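Long-range contacts in synaptotagmin-1 (PDB 7ATP), which binds calcium ions and membrane lipids through C2 domains and helps keep the plant plasma membrane intact during freezing and osmotic stress: residues V12-A17 and P56-E61; G27-F32 and V78-Q83; T71-F76 and M92-L97. All coordinates share one frame; numbering follows the deposited sequence.

Contact 1: V12-A17 and P56-E61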
ATOM      1  N   VAL A  12       4.552  -1.276   8.349  1.00 78.82           N
ATOM      2  CA  VAL A  12       4.408  -1.413   6.906  1.00 75.95           C
ATOM      3  C   VAL A  12       5.410  -0.489   6.251  1.00 68.44           C
ATOM      4  O   VAL A  12       5.418   0.713   6.523  1.00 73.92           O
ATOM      5  CB  VAL A  12       2.982  -1.066   6.445  1.00 73.71           C
ATOM      6  CG1 VAL A  12       2.774  -1.531   5.017  1.00 72.56           C
ATOM      7  CG2 VAL A  12       1.971  -1.693   7.343  1.00 69.60           C
ATOM      8  N   LYS A  13       6.265  -1.046   5.407  1.00 67.25           N
ATOM      9  CA  LYS A  13       7.145  -0.269   4.559  1.00 62.25           C
ATOM     10  C   LYS A  13       6.639  -0.401   3.130  1.00 72.09           C
ATOM     11  O   LYS A  13       6.530  -1.519   2.611  1.00 70.05           O
ATOM     12  CB  LYS A  13       8.598  -0.722   4.667  1.00 69.48           C
ATOM     13  CG  LYS A  13       9.532   0.092   3.786  1.00 71.05           C
ATOM     14  CD  LYS A  13      10.977  -0.422   3.816  1.00 75.26           C
ATOM     15  CE  LYS A  13      11.690  -0.051   5.107  1.00 83.29           C
ATOM     16  NZ  LYS A  13      12.885  -0.928   5.404  1.00 95.55           N
ATOM     17  N   VAL A  14       6.276   0.727   2.518  1.00 64.47           N
ATOM     18  CA  VAL A  14       5.959   0.748   1.099  1.00 61.77           C
ATOM     19  C   VAL A  14       7.283   0.951   0.386  1.00 62.27           C
ATOM     20  O   VAL A  14       7.914   1.999   0.521  1.00 67.36           O
ATOM     21  CB  VAL A  14       4.951   1.857   0.759  1.00 64.90           C
ATOM     22  CG1 VAL A  14       4.836   2.011  -0.716  1.00 55.69           C
ATOM     23  CG2 VAL A  14       3.589   1.520   1.344  1.00 58.86           C
ATOM     24  N   VAL A  15       7.719  -0.057  -0.359  1.00 63.75           N
ATOM     25  CA  VAL A  15       9.060  -0.050  -0.916  1.00 60.37           C
ATOM     26  C   VAL A  15       9.059   0.707  -2.224  1.00 62.64           C
ATOM     27  O   VAL A  15       9.603   1.813  -2.322  1.00 64.60           O
ATOM     28  CB  VAL A  15       9.590  -1.473  -1.137  1.00 74.18           C
ATOM     29  CG1 VAL A  15      10.950  -1.413  -1.817  1.00 71.24           C
ATOM     30  CG2 VAL A  15       9.683  -2.192   0.168  1.00 74.84           C
ATOM     31  N   ARG A  16       8.461   0.103  -3.242  1.00 64.67           N
ATOM     32  CA  ARG A  16       8.422   0.706  -4.558  1.00 59.09           C
ATOM     33  C   ARG A  16       7.221   0.160  -5.302  1.00 67.23           C
ATOM     34  O   ARG A  16       6.555  -0.774  -4.858  1.00 74.93           O
ATOM     35  CB  ARG A  16       9.689   0.420  -5.355  1.00 64.61           C
ATOM     36  CG  ARG A  16       9.655  -0.923  -6.077  1.00 76.32           C
ATOM     37  CD  ARG A  16      11.027  -1.316  -6.641  1.00 81.92           C
ATOM     38  NE  ARG A  16      11.818  -2.099  -5.692  1.00 91.81           N
ATOM     39  CZ  ARG A  16      12.839  -1.619  -4.982  1.00 95.64           C
ATOM     40  NH1 ARG A  16      13.500  -2.406  -4.135  1.00 85.15           N
ATOM     41  NH2 ARG A  16      13.199  -0.350  -5.120  1.00 95.70           N
ATOM     42  N   ALA A  17       6.953   0.754  -6.446  1.00 63.45           N
ATOM     43  CA  ALA A  17       6.032   0.190  -7.406  1.00 68.31           C
ATOM     44  C   ALA A  17       6.803   0.035  -8.696  1.00 70.04           C
ATOM     45  O   ALA A  17       7.784   0.743  -8.925  1.00 72.63           O
ATOM     46  CB  ALA A  17       4.814   1.069  -7.604  1.00 57.30           C
ATOM     47  N   PRO A  56       8.149   4.342  -9.105  1.00 64.83           N
ATOM     48  CA  PRO A  56       8.502   5.146  -7.926  1.00 59.36           C
ATOM     49  C   PRO A  56       9.071   4.291  -6.824  1.00 60.79           C
ATOM     50  O   PRO A  56       8.660   3.150  -6.612  1.00 60.51           O
ATOM     51  CB  PRO A  56       7.167   5.746  -7.492  1.00 48.24           C
ATOM     52  CG  PRO A  56       6.157   4.729  -7.952  1.00 55.87           C
ATOM     53  CD  PRO A  56       6.701   4.123  -9.215  1.00 59.62           C
ATOM     54  N   GLU A  57       9.976   4.887  -6.070  1.00 57.04           N
ATOM     55  CA  GLU A  57      10.538   4.263  -4.893  1.00 65.94           C
ATOM     56  C   GLU A  57      10.253   5.176  -3.720  1.00 59.04           C
ATOM     57  O   GLU A  57      10.682   6.330  -3.715  1.00 57.31           O
ATOM     58  CB  GLU A  57      12.040   4.035  -5.064  1.00 63.98           C
ATOM     59  CG  GLU A  57      12.351   2.961  -6.095  1.00 72.99           C
ATOM     60  CD  GLU A  57      13.826   2.610  -6.153  1.00 82.52           C
ATOM     61  OE1 GLU A  57      14.557   3.175  -7.007  1.00 78.85           O
ATOM     62  OE2 GLU A  57      14.252   1.775  -5.328  1.00 96.69           O
ATOM     63  N   TRP A  58       9.556   4.654  -2.722  1.00 57.11           N
ATOM     64  CA  TRP A  58       9.276   5.427  -1.531  1.00 56.48           C
ATOM     65  C   TRP A  58      10.118   5.000  -0.351  1.00 58.80           C
ATOM     66  O   TRP A  58      10.714   5.842   0.316  1.00 62.39           O
ATOM     67  CB  TRP A  58       7.804   5.305  -1.142  1.00 51.77           C
ATOM     68  CG  TRP A  58       6.880   5.889  -2.093  1.00 53.87           C
ATOM     69  CD1 TRP A  58       6.512   7.206  -2.178  1.00 47.79           C
ATOM     70  CD2 TRP A  58       6.132   5.197  -3.089  1.00 52.39           C
ATOM     71  NE1 TRP A  58       5.598   7.356  -3.170  1.00 51.46           N
ATOM     72  CE2 TRP A  58       5.343   6.145  -3.748  1.00 44.97           C
ATOM     73  CE3 TRP A  58       6.058   3.869  -3.489  1.00 54.07           C
ATOM     74  CZ2 TRP A  58       4.510   5.823  -4.794  1.00 51.65           C
ATOM     75  CZ3 TRP A  58       5.213   3.536  -4.521  1.00 53.66           C
ATOM     76  CH2 TRP A  58       4.454   4.509  -5.166  1.00 55.71           C
ATOM     77  N   ASN A  59      10.154   3.706  -0.055  1.00 57.32           N
ATOM     78  CA  ASN A  59      10.743   3.242   1.185  1.00 61.76           C
ATOM     79  C   ASN A  59      10.143   3.982   2.372  1.00 61.60           C
ATOM     80  O   ASN A  59      10.848   4.450   3.271  1.00 60.49           O
ATOM     81  CB  ASN A  59      12.259   3.395   1.142  1.00 62.89           C
ATOM     82  CG  ASN A  59      12.897   2.352   0.254  1.00 72.82           C
ATOM     83  OD1 ASN A  59      12.460   1.186   0.227  1.00 70.37           O
ATOM     84  ND2 ASN A  59      13.910   2.755  -0.498  1.00 80.32           N
ATOM     85  N   GLU A  60       8.823   4.104   2.364  1.00 54.43           N
ATOM     86  CA  GLU A  60       8.137   4.867   3.386  1.00 63.12           C
ATOM     87  C   GLU A  60       7.483   3.915   4.364  1.00 63.17           C
ATOM     88  O   GLU A  60       6.894   2.909   3.970  1.00 60.61           O
ATOM     89  CB  GLU A  60       7.119   5.845   2.769  1.00 60.95           C
ATOM     90  CG  GLU A  60       7.864   6.980   2.049  1.00 59.02           C
ATOM     91  CD  GLU A  60       6.994   8.096   1.440  1.00 53.52           C
ATOM     92  OE1 GLU A  60       5.792   8.217   1.735  1.00 52.30           O
ATOM     93  OE2 GLU A  60       7.576   8.893   0.684  1.00 59.21           O
ATOM     94  N   GLU A  61       7.625   4.219   5.647  1.00 61.55           N
ATOM     95  CA  GLU A  61       7.205   3.315   6.709  1.00 69.19           C
ATOM     96  C   GLU A  61       6.002   3.885   7.440  1.00 61.64           C
ATOM     97  O   GLU A  61       5.999   5.060   7.816  1.00 65.17           O
ATOM     98  CB  GLU A  61       8.338   3.077   7.710  1.00 66.87           C
ATOM     99  CG  GLU A  61       9.691   2.897   7.068  1.00 76.58           C
ATOM    100  CD  GLU A  61      10.726   2.413   8.066  1.00 92.94           C
ATOM    101  OE1 GLU A  61      11.520   3.249   8.550  1.00 95.57           O
ATOM    102  OE2 GLU A  61      10.723   1.201   8.385  1.00 95.84           O
TER
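Val15 O takes two backbone N-H groups from the facing strand, Trp58 N at 2.9 Å and Asn59 N at 3.0 Å, the second the straighter (160° at the hydrogen against 144°). This double grip marks a beta bulge between antiparallel strands 8-18 and 57-66 of the C2 beta sandwich. Asn59 and Glu60 together face Val14 as a G1 bulge, with Asn59 at positive phi, and the register slips by one residue. Within the bulge Val14 still makes the hydrogen-bonded pair with Glu60, Val14 N reaching Glu60 O at 2.7 Å and Glu60 N returning to Val14 O; past it, Ala17 N meets Pro56 O at 2.9 Å.

Trp58 carries the apolar packing. Its indole lies alongside Val14 and points the same way, so that Val14 CG1 sits 3.6 Å from Trp58 CE3; this methyl stands anti to the backbone N (chi1 170°), turned to the six-membered part of the indole. Ala17 CB meets Trp58 CZ3 at 4.0 Å and also rests against the ring of Pro56, whose CB covers part of one indole face. Glu60 shares Val14's face, but its carboxylate leads away to Thr48.

The face of Lys13, Arg16, Glu57 and Glu61 is charged. Lys13 and Glu61 run side by side, but Lys13 NZ stays 4.3 Å from Glu61 OE2, beyond a salt bridge. Arg16 and Glu57 also travel together; their close approach at the ends is doubtful in the model, whereas Arg16 NE has a salt bridge to Glu133 on strand 131-140. Val15 and Arg16 both face Glu133, a classic bulge. Farther out, Ile35 backs Val14 and Val33 backs Trp58. Thr48 OG1 bonds Glu60 OE2, and Thr48 O receives Trp58 NE1.

Contact 2: G27-F32 and V78-Q83. With CA (calcium ion), chain B; CA (calcium ion), chain C.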
ATOM      1  N   GLY A  27       4.466  12.553 -18.833  1.00 95.25           N
ATOM      2  CA  GLY A  27       5.143  12.324 -17.575  1.00 83.59           C
ATOM      3  C   GLY A  27       4.859  10.978 -16.952  1.00 80.13           C
ATOM      4  O   GLY A  27       5.503  10.631 -15.952  1.00 75.63           O
ATOM      5  N   GLY A  28       3.919  10.215 -17.503  1.00 71.24           N
ATOM      6  CA  GLY A  28       3.599   8.896 -17.008  1.00 66.07           C
ATOM      7  C   GLY A  28       2.405   8.904 -16.082  1.00 70.27           C
ATOM      8  O   GLY A  28       1.279   8.586 -16.489  1.00 73.03           O
ATOM      9  N   ALA A  29       2.663   9.269 -14.830  1.00 57.14           N
ATOM     10  CA  ALA A  29       1.688   9.311 -13.750  1.00 62.28           C
ATOM     11  C   ALA A  29       2.392   9.941 -12.557  1.00 59.36           C
ATOM     12  O   ALA A  29       3.613  10.103 -12.548  1.00 60.24           O
ATOM     13  CB  ALA A  29       1.146   7.916 -13.401  1.00 60.23           C
ATOM     14  N   ASP A  30       1.615  10.283 -11.544  1.00 54.27           N
ATOM     15  CA  ASP A  30       2.144  10.841 -10.301  1.00 46.27           C
ATOM     16  C   ASP A  30       1.662   9.948  -9.174  1.00 50.71           C
ATOM     17  O   ASP A  30       0.736  10.305  -8.440  1.00 51.70           O
ATOM     18  CB  ASP A  30       1.677  12.285 -10.139  1.00 49.60           C
ATOM     19  CG  ASP A  30       1.831  13.095 -11.434  1.00 59.29           C
ATOM     20  OD1 ASP A  30       2.982  13.334 -11.848  1.00 61.68           O
ATOM     21  OD2 ASP A  30       0.818  13.486 -12.077  1.00 62.89           O
ATOM     22  N   PRO A  31       2.246   8.752  -9.034  1.00 50.94           N
ATOM     23  CA  PRO A  31       1.677   7.766  -8.119  1.00 43.92           C
ATOM     24  C   PRO A  31       1.888   8.158  -6.677  1.00 44.07           C
ATOM     25  O   PRO A  31       2.876   8.794  -6.319  1.00 52.54           O
ATOM     26  CB  PRO A  31       2.432   6.478  -8.459  1.00 49.79           C
ATOM     27  CG  PRO A  31       3.676   6.929  -9.079  1.00 48.70           C
ATOM     28  CD  PRO A  31       3.306   8.162  -9.856  1.00 49.98           C
ATOM     29  N   PHE A  32       0.912   7.795  -5.851  1.00 47.69           N
ATOM     30  CA  PHE A  32       1.100   7.672  -4.417  1.00 49.25           C
ATOM     31  C   PHE A  32       0.242   6.505  -3.981  1.00 54.15           C
ATOM     32  O   PHE A  32      -0.593   6.014  -4.743  1.00 55.28           O
ATOM     33  CB  PHE A  32       0.746   8.949  -3.655  1.00 48.40           C
ATOM     34  CG  PHE A  32      -0.718   9.336  -3.752  1.00 53.85           C
ATOM     35  CD1 PHE A  32      -1.207   9.990  -4.876  1.00 53.58           C
ATOM     36  CD2 PHE A  32      -1.580   9.086  -2.702  1.00 52.31           C
ATOM     37  CE1 PHE A  32      -2.539  10.370  -4.953  1.00 58.85           C
ATOM     38  CE2 PHE A  32      -2.918   9.454  -2.773  1.00 54.39           C
ATOM     39  CZ  PHE A  32      -3.400  10.090  -3.908  1.00 60.28           C
ATOM     40  N   VAL A  78      -3.251   2.325  -5.178  1.00 67.09           N
ATOM     41  CA  VAL A  78      -2.311   3.176  -5.893  1.00 61.18           C
ATOM     42  C   VAL A  78      -3.094   4.175  -6.725  1.00 66.28           C
ATOM     43  O   VAL A  78      -3.895   3.780  -7.580  1.00 68.51           O
ATOM     44  CB  VAL A  78      -1.373   2.365  -6.788  1.00 53.76           C
ATOM     45  CG1 VAL A  78      -0.405   3.309  -7.471  1.00 56.69           C
ATOM     46  CG2 VAL A  78      -0.654   1.357  -5.975  1.00 61.18           C
ATOM     47  N   TYR A  79      -2.835   5.463  -6.496  1.00 53.76           N
ATOM     48  CA  TYR A  79      -3.520   6.544  -7.182  1.00 61.10           C
ATOM     49  C   TYR A  79      -2.523   7.428  -7.911  1.00 59.26           C
ATOM     50  O   TYR A  79      -1.355   7.557  -7.513  1.00 57.34           O
ATOM     51  CB  TYR A  79      -4.317   7.404  -6.207  1.00 61.55           C
ATOM     52  CG  TYR A  79      -5.508   6.738  -5.565  1.00 64.33           C
ATOM     53  CD1 TYR A  79      -6.746   6.727  -6.191  1.00 72.56           C
ATOM     54  CD2 TYR A  79      -5.412   6.172  -4.299  1.00 67.99           C
ATOM     55  CE1 TYR A  79      -7.856   6.138  -5.586  1.00 77.02           C
ATOM     56  CE2 TYR A  79      -6.507   5.590  -3.686  1.00 73.13           C
ATOM     57  CZ  TYR A  79      -7.729   5.570  -4.332  1.00 80.77           C
ATOM     58  OH  TYR A  79      -8.816   4.981  -3.710  1.00 86.57           O
ATOM     59  N   ASP A  80      -3.009   8.050  -8.972  1.00 56.57           N
ATOM     60  CA  ASP A  80      -2.268   9.046  -9.734  1.00 50.17           C
ATOM     61  C   ASP A  80      -2.791  10.437  -9.379  1.00 57.51           C
ATOM     62  O   ASP A  80      -3.913  10.805  -9.741  1.00 63.96           O
ATOM     63  CB  ASP A  80      -2.388   8.754 -11.219  1.00 60.15           C
ATOM     64  CG  ASP A  80      -2.051   9.959 -12.083  1.00 61.03           C
ATOM     65  OD1 ASP A  80      -1.077  10.679 -11.789  1.00 56.63           O
ATOM     66  OD2 ASP A  80      -2.752  10.150 -13.084  1.00 68.95           O
ATOM     67  N   TRP A  81      -1.975  11.207  -8.670  1.00 52.94           N
ATOM     68  CA  TRP A  81      -2.377  12.541  -8.257  1.00 59.62           C
ATOM     69  C   TRP A  81      -2.656  13.391  -9.490  1.00 53.54           C
ATOM     70  O   TRP A  81      -1.951  13.296 -10.492  1.00 50.27           O
ATOM     71  CB  TRP A  81      -1.271  13.156  -7.403  1.00 49.73           C
ATOM     72  CG  TRP A  81      -1.373  14.643  -7.061  1.00 53.95           C
ATOM     73  CD1 TRP A  81      -1.913  15.193  -5.932  1.00 50.70           C
ATOM     74  CD2 TRP A  81      -0.813  15.731  -7.805  1.00 47.82           C
ATOM     75  NE1 TRP A  81      -1.731  16.561  -5.943  1.00 51.09           N
ATOM     76  CE2 TRP A  81      -1.059  16.910  -7.081  1.00 49.35           C
ATOM     77  CE3 TRP A  81      -0.101  15.816  -8.989  1.00 47.71           C
ATOM     78  CZ2 TRP A  81      -0.667  18.173  -7.542  1.00 49.04           C
ATOM     79  CZ3 TRP A  81       0.313  17.076  -9.435  1.00 51.01           C
ATOM     80  CH2 TRP A  81       0.018  18.228  -8.713  1.00 47.10           C
ATOM     81  N   GLU A  82      -3.700  14.201  -9.431  1.00 55.17           N
ATOM     82  CA  GLU A  82      -4.026  15.077 -10.542  1.00 62.92           C
ATOM     83  C   GLU A  82      -3.859  16.526 -10.134  1.00 70.27           C
ATOM     84  O   GLU A  82      -4.101  16.901  -8.977  1.00 65.71           O
ATOM     85  CB  GLU A  82      -5.443  14.842 -11.057  1.00 65.15           C
ATOM     86  CG  GLU A  82      -5.699  13.398 -11.482  1.00 66.11           C
ATOM     87  CD  GLU A  82      -4.870  12.983 -12.693  1.00 67.15           C
ATOM     88  OE1 GLU A  82      -5.475  12.587 -13.720  1.00 72.49           O
ATOM     89  OE2 GLU A  82      -3.622  13.070 -12.629  1.00 70.79           O
ATOM     90  N   GLN A  83      -3.432  17.335 -11.102  1.00 76.56           N
ATOM     91  CA  GLN A  83      -3.321  18.755 -10.836  1.00 78.24           C
ATOM     92  C   GLN A  83      -4.688  19.366 -10.661  1.00 85.67           C
ATOM     93  O   GLN A  83      -4.837  20.350  -9.941  1.00 91.47           O
ATOM     94  CB  GLN A  83      -2.554  19.432 -11.951  1.00 78.90           C
ATOM     95  CG  GLN A  83      -1.174  18.865 -12.038  1.00 90.27           C
ATOM     96  CD  GLN A  83      -0.274  19.720 -12.854  1.00 99.86           C
ATOM     97  OE1 GLN A  83      -0.755  20.527 -13.654  1.00113.66           O
ATOM     98  NE2 GLN A  83       1.053  19.574 -12.652  1.00 87.48           N
TER
HETATM   99 CA    CA B 401      -1.308  12.732 -12.896  1.00 55.55          CA
HETATM  100 CA    CA C 402      -3.936  11.396 -14.851  1.00 66.32          CA
HETATM  101  O   HOH W   1      -1.221  14.897 -13.530  1.00 60.65           O
HETATM  102  O   HOH W   2      -4.618  12.892 -16.556  1.00 64.79           O
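Asp30 and Asp80 meet at a calcium ion, the one of chain B, which takes Asp30 OD2 at 2.4 Å and Asp80 OD1 at 2.3 Å. Trp81 O, Glu82 OE2 and a water add three more bonds. Asp80 then divides its carboxylate: OD2 binds the second calcium (chain C) at 2.5 Å. Glu82 grips that ion with both oxygens, OE2 being shared between the two metals, and a second water binds there as well. Asp24, Lys23 O and Glu88 complete the pair of sites. Positive charge between the crowded carboxylates probably offsets their mutual repulsion.

Hydrogen bonds fix the ligands in place. Asp30 N donates to Asp80 OD1 at 2.7 Å, coming from above the carboxylate plane, so this oxygen is held by metal and amide together. Asp30 OD1, the carboxylate oxygen not on the metal, accepts from Lys52 N, which settles the turn of the carboxylate. Trp81 N reaches Asp30 O at 2.9 Å. These are the calcium-binding loops at one end of the C2 sandwich, where strand 31-37 begins and strand 73-80 ends; just inside them Phe32 and Tyr79 form an antiparallel hydrogen-bonded pair.

Apolar contacts gather on Phe32. With CG between the backbone N and the carbonyl carbon (chi1 64°), its ring swings back across the partner strand, where Tyr79 CB sits over one face in a CH-pi contact, 4.0 Å from the centroid. The two aromatic rings are slid apart and barely overlap. Trp81 CB touches Phe32 CE1 at 3.9 Å, and His51 packs edge-to-face with the Trp81 indole.

Contact 3: T71-F76 and M92-L97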
ATOM      1  N   THR A  71      -7.945 -11.608  11.487  1.00133.09           N
ATOM      2  CA  THR A  71      -9.128 -10.992  10.911  1.00130.82           C
ATOM      3  C   THR A  71      -8.780  -9.849   9.971  1.00124.59           C
ATOM      4  O   THR A  71      -9.210  -9.837   8.815  1.00121.20           O
ATOM      5  CB  THR A  71     -10.032 -10.462  12.025  1.00134.39           C
ATOM      6  OG1 THR A  71     -10.152 -11.451  13.052  1.00144.84           O
ATOM      7  CG2 THR A  71     -11.405 -10.119  11.480  1.00138.62           C
ATOM      8  N   GLN A  72      -8.004  -8.889  10.457  1.00119.54           N
ATOM      9  CA  GLN A  72      -7.796  -7.650   9.735  1.00108.46           C
ATOM     10  C   GLN A  72      -6.914  -7.872   8.508  1.00103.01           C
ATOM     11  O   GLN A  72      -6.112  -8.808   8.437  1.00103.58           O
ATOM     12  CB  GLN A  72      -7.199  -6.595  10.666  1.00104.28           C
ATOM     13  CG  GLN A  72      -8.244  -5.944  11.565  1.00108.70           C
ATOM     14  CD  GLN A  72      -7.647  -5.052  12.636  1.00113.83           C
ATOM     15  OE1 GLN A  72      -6.726  -5.453  13.347  1.00113.93           O
ATOM     16  NE2 GLN A  72      -8.174  -3.838  12.764  1.00112.72           N
ATOM     17  N   VAL A  73      -7.094  -6.997   7.523  1.00 93.20           N
ATOM     18  CA  VAL A  73      -6.432  -7.096   6.229  1.00 91.20           C
ATOM     19  C   VAL A  73      -5.981  -5.703   5.812  1.00 91.68           C
ATOM     20  O   VAL A  73      -6.695  -4.719   6.031  1.00 91.34           O
ATOM     21  CB  VAL A  73      -7.377  -7.710   5.181  1.00 92.27           C
ATOM     22  CG1 VAL A  73      -6.880  -7.448   3.772  1.00 92.53           C
ATOM     23  CG2 VAL A  73      -7.531  -9.192   5.428  1.00 94.13           C
ATOM     24  N   LEU A  74      -4.797  -5.616   5.212  1.00 87.20           N
ATOM     25  CA  LEU A  74      -4.280  -4.352   4.705  1.00 84.69           C
ATOM     26  C   LEU A  74      -4.751  -4.108   3.278  1.00 84.70           C
ATOM     27  O   LEU A  74      -4.684  -5.005   2.438  1.00 91.54           O
ATOM     28  CB  LEU A  74      -2.759  -4.344   4.752  1.00 77.00           C
ATOM     29  CG  LEU A  74      -2.252  -3.904   6.112  1.00 81.08           C
ATOM     30  CD1 LEU A  74      -0.743  -3.853   6.102  1.00 90.27           C
ATOM     31  CD2 LEU A  74      -2.840  -2.563   6.506  1.00 77.14           C
ATOM     32  N   GLU A  75      -5.211  -2.890   3.011  1.00 75.29           N
ATOM     33  CA  GLU A  75      -5.665  -2.476   1.692  1.00 72.44           C
ATOM     34  C   GLU A  75      -4.689  -1.435   1.151  1.00 71.73           C
ATOM     35  O   GLU A  75      -4.499  -0.383   1.769  1.00 65.70           O
ATOM     36  CB  GLU A  75      -7.083  -1.909   1.776  1.00 79.70           C
ATOM     37  CG  GLU A  75      -8.041  -2.745   2.637  1.00 90.06           C
ATOM     38  CD  GLU A  75      -9.308  -1.985   3.067  1.00101.53           C
ATOM     39  OE1 GLU A  75      -9.314  -0.734   2.982  1.00100.89           O
ATOM     40  OE2 GLU A  75     -10.300  -2.637   3.495  1.00104.14           O
ATOM     41  N   PHE A  76      -4.049  -1.738   0.022  1.00 74.77           N
ATOM     42  CA  PHE A  76      -3.121  -0.832  -0.651  1.00 69.26           C
ATOM     43  C   PHE A  76      -3.770  -0.343  -1.933  1.00 67.94           C
ATOM     44  O   PHE A  76      -4.109  -1.154  -2.797  1.00 74.28           O
ATOM     45  CB  PHE A  76      -1.805  -1.524  -0.992  1.00 67.77           C
ATOM     46  CG  PHE A  76      -1.036  -1.992   0.203  1.00 71.64           C
ATOM     47  CD1 PHE A  76      -0.019  -1.221   0.730  1.00 66.08           C
ATOM     48  CD2 PHE A  76      -1.327  -3.201   0.793  1.00 73.83           C
ATOM     49  CE1 PHE A  76       0.671  -1.619   1.814  1.00 63.93           C
ATOM     50  CE2 PHE A  76      -0.623  -3.623   1.893  1.00 78.06           C
ATOM     51  CZ  PHE A  76       0.382  -2.836   2.409  1.00 75.74           C
ATOM     52  N   MET A  92      -5.268  -1.614  -7.067  1.00 79.95           N
ATOM     53  CA  MET A  92      -5.192  -1.856  -5.643  1.00 81.49           C
ATOM     54  C   MET A  92      -4.916  -3.333  -5.421  1.00 88.34           C
ATOM     55  O   MET A  92      -4.884  -4.130  -6.362  1.00 93.65           O
ATOM     56  CB  MET A  92      -6.476  -1.404  -4.944  1.00 81.95           C
ATOM     57  CG  MET A  92      -7.755  -1.940  -5.554  1.00 92.39           C
ATOM     58  SD  MET A  92      -8.165  -3.598  -4.980  1.00112.73           S
ATOM     59  CE  MET A  92      -8.106  -3.345  -3.206  1.00106.05           C
ATOM     60  N   ASN A  93      -4.692  -3.686  -4.162  1.00 86.81           N
ATOM     61  CA  ASN A  93      -4.657  -5.074  -3.733  1.00 87.00           C
ATOM     62  C   ASN A  93      -4.797  -5.087  -2.221  1.00 88.02           C
ATOM     63  O   ASN A  93      -4.714  -4.045  -1.564  1.00 87.21           O
ATOM     64  CB  ASN A  93      -3.381  -5.777  -4.165  1.00 87.90           C
ATOM     65  CG  ASN A  93      -3.570  -7.256  -4.288  1.00100.58           C
ATOM     66  OD1 ASN A  93      -4.608  -7.791  -3.899  1.00 94.13           O
ATOM     67  ND2 ASN A  93      -2.571  -7.935  -4.828  1.00107.04           N
ATOM     68  N   VAL A  94      -5.023  -6.278  -1.680  1.00 89.37           N
ATOM     69  CA  VAL A  94      -5.100  -6.458  -0.240  1.00 91.38           C
ATOM     70  C   VAL A  94      -3.989  -7.399   0.186  1.00 96.93           C
ATOM     71  O   VAL A  94      -3.410  -8.125  -0.626  1.00 97.22           O
ATOM     72  CB  VAL A  94      -6.459  -7.003   0.224  1.00 89.89           C
ATOM     73  CG1 VAL A  94      -7.561  -6.047  -0.180  1.00100.26           C
ATOM     74  CG2 VAL A  94      -6.682  -8.375  -0.352  1.00 90.72           C
ATOM     75  N   LEU A  95      -3.702  -7.380   1.485  1.00 92.92           N
ATOM     76  CA  LEU A  95      -2.699  -8.259   2.071  1.00 94.99           C
ATOM     77  C   LEU A  95      -3.177  -8.644   3.463  1.00 98.48           C
ATOM     78  O   LEU A  95      -3.415  -7.767   4.300  1.00 97.29           O
ATOM     79  CB  LEU A  95      -1.337  -7.575   2.123  1.00 93.79           C
ATOM     80  CG  LEU A  95      -0.147  -8.450   2.513  1.00100.00           C
ATOM     81  CD1 LEU A  95      -0.193  -9.792   1.789  1.00104.66           C
ATOM     82  CD2 LEU A  95       1.156  -7.715   2.218  1.00 94.73           C
ATOM     83  N   ALA A  96      -3.330  -9.947   3.700  1.00101.71           N
ATOM     84  CA  ALA A  96      -3.914 -10.442   4.939  1.00 97.11           C
ATOM     85  C   ALA A  96      -2.872 -10.459   6.044  1.00101.96           C
ATOM     86  O   ALA A  96      -1.732 -10.882   5.829  1.00106.93           O
ATOM     87  CB  ALA A  96      -4.486 -11.843   4.736  1.00105.22           C
ATOM     88  N   LEU A  97      -3.269 -10.007   7.233  1.00 95.14           N
ATOM     89  CA  LEU A  97      -2.357 -10.005   8.371  1.00 99.35           C
ATOM     90  C   LEU A  97      -2.082 -11.407   8.927  1.00109.79           C
ATOM     91  O   LEU A  97      -1.180 -11.565   9.761  1.00106.67           O
ATOM     92  CB  LEU A  97      -2.904  -9.086   9.466  1.00 93.23           C
ATOM     93  CG  LEU A  97      -2.727  -7.577   9.239  1.00 93.53           C
ATOM     94  CD1 LEU A  97      -3.387  -6.743  10.334  1.00 87.68           C
ATOM     95  CD2 LEU A  97      -1.256  -7.234   9.145  1.00 84.75           C
TER
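Leu74 N donates to Leu95 O at 2.7 Å, and Leu95 N returns the bond to Leu74 O at the same distance. The pair belongs to the beta hairpin of strands 73-80 and 88-96 in the C2 sandwich, here in plain register without a bulge. Phe76 and Asn93 repeat the exchange, Phe76 N meeting Asn93 O at 2.9 Å; where strand 73-80 begins, a weak bond joins Leu97 N to Gln72 O.

Leu74, Phe76 and Leu95 turn into the sandwich. Phe76 brings an edge to its neighbour, CE2 lying 4.0 Å from Leu95 CB, and both side chains go on to Leu110 and Val134 of the opposing sheet. Val73, Glu75, Val94 and Ala96 face the other way. There Val73 straddles its partners: CG1, anti to the backbone N (chi1 163°), approaches Val94 CB at 3.6 Å, whereas CG2 goes to Ala96.

The side-chain amide of Gln72 is bonded outside the hairpin, OE1 to Arg67 N and Asp68 N and NE2 to Ser38 O; nearer the backbone, Gln72 CB touches Leu97 CD1 at 3.8 Å.

In the fold
Contacts 1 and 3 pair antiparallel strands in the two opposed sheets of the sandwich, and their inward faces meet: Val12 CG2 packs on Leu74 CD1, and Val12 CG1 on Phe76 CZ. Each has a largely apolar side turned inward and a more exposed one, charged in contact 1 and mostly aliphatic in contact 3. Contact 2 shares strand 73-80 with contact 3 but lies toward the other end of it, their centres about 22 Å apart; it is buried, yet its chemistry is dominated by carboxylates and calcium. Contact 1 also touches contact 2, through Pro56 and Trp58 against Pro31 and Phe32, joining the sandwich core to the base of the metal-binding loops.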